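Spindle assembly checkpoint serine/threonine-protein kinase BUB1 (Saccharomyces cerevisiae, PDB 3ESL) acts, through its kinase and its conserved helical N-terminal domain (this chain), in the spindle checkpoint that delays anaphase until chromosomes are bioriented. Local coordinates at residues 63-68 against 193-198. Residues are numbered along the deposited sequence; the frame is centred on the assembly and turned at random.
Sequences CLIYIQ and FFIRKF
In the TPR-like helical array of the BUB1 N-terminal domain, the C-terminal helix 193-200 packs back across the end of helix 49-67, where Ile65 meets Ile195 and Phe198. The short helix axes cross at -75° and stay 11.1 Å apart. At this distance side chains, not backbones, make the contact, and the close contacts are all between apolar side chains. Ile65 supplies the largest share. Its CG1 lies over one face of the Phe198 ring in a CH-pi contact, 4.1 Å from the ring centroid and displaced toward the rim. Its CG2 branch reaches the same ring, 3.7 Å from Phe198 CE1. Phe198 CB points toward helix 49-67, and with CG anti to the backbone N (chi1 -176°) the ring comes alongside Ile65. Beyond CG1, Ile65 CD1 packs against Ile195 CG2 at 3.7 Å. Ile65 thus touches two residues that lie three positions apart on the facing helix.

Phe194 meets Leu64 deeper in the fold. With chi1 at 78°, its CG sits between the backbone N and the carbonyl carbon, and the ring swings toward Leu64. The ring also stacks with Tyr86 of helix 77-90 and touches Thr101 of helix 95-108. The C-terminal helix is thereby packed against three helices of the array. The buried amide of Gln68 lies near Ile195, with NE2 4.5 Å from Ile195 CD1, and NE2 makes a weak hydrogen bond to Tyr104 OH. Leu64 also touches Ile82 and Trp83, while its CD1 methyl approaches the Phe194 ring obliquely, 4.0 Å from Phe194 CE2.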
loop_
_atom_site.group_PDB
_atom_site.type_symbol
_atom_site.label_atom_id
_atom_site.label_comp_id
_atom_site.label_asym_id
_atom_site.label_seq_id
_atom_site.Cartn_x
_atom_site.Cartn_y
_atom_site.Cartn_z
ATOM N N CYS A 63 10.602 5.987 -1.200
ATOM C CA CYS A 63 9.432 6.720 -1.699
ATOM C C CYS A 63 8.395 6.902 -0.585
ATOM O O CYS A 63 7.937 8.019 -0.311
ATOM C CB CYS A 63 8.813 5.957 -2.864
ATOM S SG CYS A 63 7.277 6.704 -3.437
ATOM N N LEU A 64 8.031 5.797 0.061
ATOM C CA LEU A 64 6.984 5.847 1.095
ATOM C C LEU A 64 7.378 6.795 2.229
ATOM O O LEU A 64 6.578 7.632 2.670
ATOM C CB LEU A 64 6.686 4.452 1.623
ATOM C CG LEU A 64 6.106 3.495 0.570
ATOM C CD1 LEU A 64 5.836 2.102 1.178
ATOM C CD2 LEU A 64 4.834 4.079 -0.078
ATOM N N ILE A 65 8.636 6.695 2.645
ATOM C CA ILE A 65 9.169 7.515 3.745
ATOM C C ILE A 65 9.241 8.990 3.365
ATOM O O ILE A 65 8.857 9.860 4.150
ATOM C CB ILE A 65 10.551 6.976 4.213
ATOM C CG1 ILE A 65 10.377 5.618 4.903
ATOM C CG2 ILE A 65 11.281 7.993 5.129
ATOM C CD1 ILE A 65 9.503 5.648 6.152
ATOM N N TYR A 66 9.701 9.275 2.148
ATOM C CA TYR A 66 9.839 10.659 1.706
ATOM C C TYR A 66 8.488 11.367 1.550
ATOM O O TYR A 66 8.328 12.526 1.945
ATOM C CB TYR A 66 10.604 10.720 0.394
ATOM C CG TYR A 66 11.037 12.114 0.003
ATOM C CD1 TYR A 66 12.240 12.640 0.476
ATOM C CD2 TYR A 66 10.258 12.898 -0.840
ATOM C CE1 TYR A 66 12.647 13.913 0.113
ATOM C CE2 TYR A 66 10.653 14.175 -1.202
ATOM C CZ TYR A 66 11.850 14.674 -0.725
ATOM O OH TYR A 66 12.252 15.944 -1.093
ATOM N N ILE A 67 7.520 10.656 0.984
ATOM C CA ILE A 67 6.253 11.260 0.609
ATOM C C ILE A 67 5.220 11.239 1.766
ATOM O O ILE A 67 4.311 12.080 1.799
ATOM C CB ILE A 67 5.692 10.584 -0.682
ATOM C CG1 ILE A 67 6.696 10.687 -1.855
ATOM C CG2 ILE A 67 4.287 11.125 -1.036
ATOM C CD1 ILE A 67 6.861 12.094 -2.483
ATOM N N GLN A 68 5.387 10.327 2.729
ATOM C CA GLN A 68 4.342 10.051 3.747
ATOM C C GLN A 68 3.865 11.245 4.589
ATOM O O GLN A 68 2.695 11.294 4.978
ATOM C CB GLN A 68 4.741 8.914 4.692
ATOM C CG GLN A 68 5.951 9.232 5.597
ATOM C CD GLN A 68 6.214 8.183 6.667
ATOM O OE1 GLN A 68 7.240 8.231 7.363
ATOM N NE2 GLN A 68 5.300 7.232 6.805
ATOM N N PHE A 193 7.450 -2.779 10.855
ATOM C CA PHE A 193 8.880 -2.906 11.047
ATOM C C PHE A 193 9.711 -2.316 9.924
ATOM O O PHE A 193 10.754 -1.723 10.188
ATOM C CB PHE A 193 9.299 -4.352 11.291
ATOM C CG PHE A 193 10.753 -4.493 11.627
ATOM C CD1 PHE A 193 11.276 -3.892 12.778
ATOM C CD2 PHE A 193 11.610 -5.191 10.782
ATOM C CE1 PHE A 193 12.642 -4.003 13.091
ATOM C CE2 PHE A 193 12.974 -5.319 11.089
ATOM C CZ PHE A 193 13.491 -4.721 12.240
ATOM N N PHE A 194 9.260 -2.449 8.672
ATOM C CA PHE A 194 10.095 -1.974 7.564
ATOM C C PHE A 194 10.319 -0.468 7.638
ATOM O O PHE A 194 11.370 0.033 7.233
ATOM C CB PHE A 194 9.565 -2.414 6.179
ATOM C CG PHE A 194 8.397 -1.602 5.659
ATOM C CD1 PHE A 194 7.087 -1.993 5.927
ATOM C CD2 PHE A 194 8.616 -0.483 4.857
ATOM C CE1 PHE A 194 6.003 -1.256 5.423
ATOM C CE2 PHE A 194 7.550 0.273 4.355
ATOM C CZ PHE A 194 6.242 -0.113 4.637
ATOM N N ILE A 195 9.328 0.248 8.172
ATOM C CA ILE A 195 9.434 1.683 8.331
ATOM C C ILE A 195 10.407 2.010 9.471
ATOM O O ILE A 195 11.318 2.849 9.312
ATOM C CB ILE A 195 8.040 2.316 8.571
ATOM C CG1 ILE A 195 7.214 2.233 7.276
ATOM C CG2 ILE A 195 8.157 3.771 9.012
ATOM C CD1 ILE A 195 5.834 2.817 7.376
ATOM N N ARG A 196 10.213 1.343 10.610
ATOM C CA ARG A 196 11.065 1.589 11.783
ATOM C C ARG A 196 12.534 1.256 11.483
ATOM O O ARG A 196 13.442 2.028 11.829
ATOM C CB ARG A 196 10.538 0.812 12.985
ATOM C CG ARG A 196 9.156 1.306 13.422
ATOM C CD ARG A 196 8.727 0.711 14.751
ATOM N NE ARG A 196 8.137 -0.615 14.604
ATOM C CZ ARG A 196 8.632 -1.720 15.148
ATOM N NH1 ARG A 196 9.740 -1.675 15.883
ATOM N NH2 ARG A 196 8.005 -2.875 14.963
ATOM N N LYS A 197 12.758 0.132 10.799
ATOM C CA LYS A 197 14.113 -0.283 10.411
ATOM C C LYS A 197 14.768 0.730 9.470
ATOM O O LYS A 197 15.963 1.043 9.601
ATOM C CB LYS A 197 14.099 -1.677 9.776
ATOM C CG LYS A 197 15.479 -2.132 9.308
ATOM C CD LYS A 197 15.417 -3.191 8.217
ATOM C CE LYS A 197 15.645 -4.579 8.774
ATOM N NZ LYS A 197 16.262 -5.471 7.752
ATOM N N PHE A 198 13.985 1.246 8.523
ATOM C CA PHE A 198 14.484 2.277 7.610
ATOM C C PHE A 198 14.961 3.511 8.383
ATOM O O PHE A 198 16.056 4.033 8.141
ATOM C CB PHE A 198 13.407 2.672 6.600
ATOM C CG PHE A 198 13.879 3.667 5.576
ATOM C CD1 PHE A 198 13.937 5.030 5.874
ATOM C CD2 PHE A 198 14.278 3.236 4.313
ATOM C CE1 PHE A 198 14.381 5.949 4.929
ATOM C CE2 PHE A 198 14.720 4.144 3.365
ATOM C CZ PHE A 198 14.767 5.507 3.670
#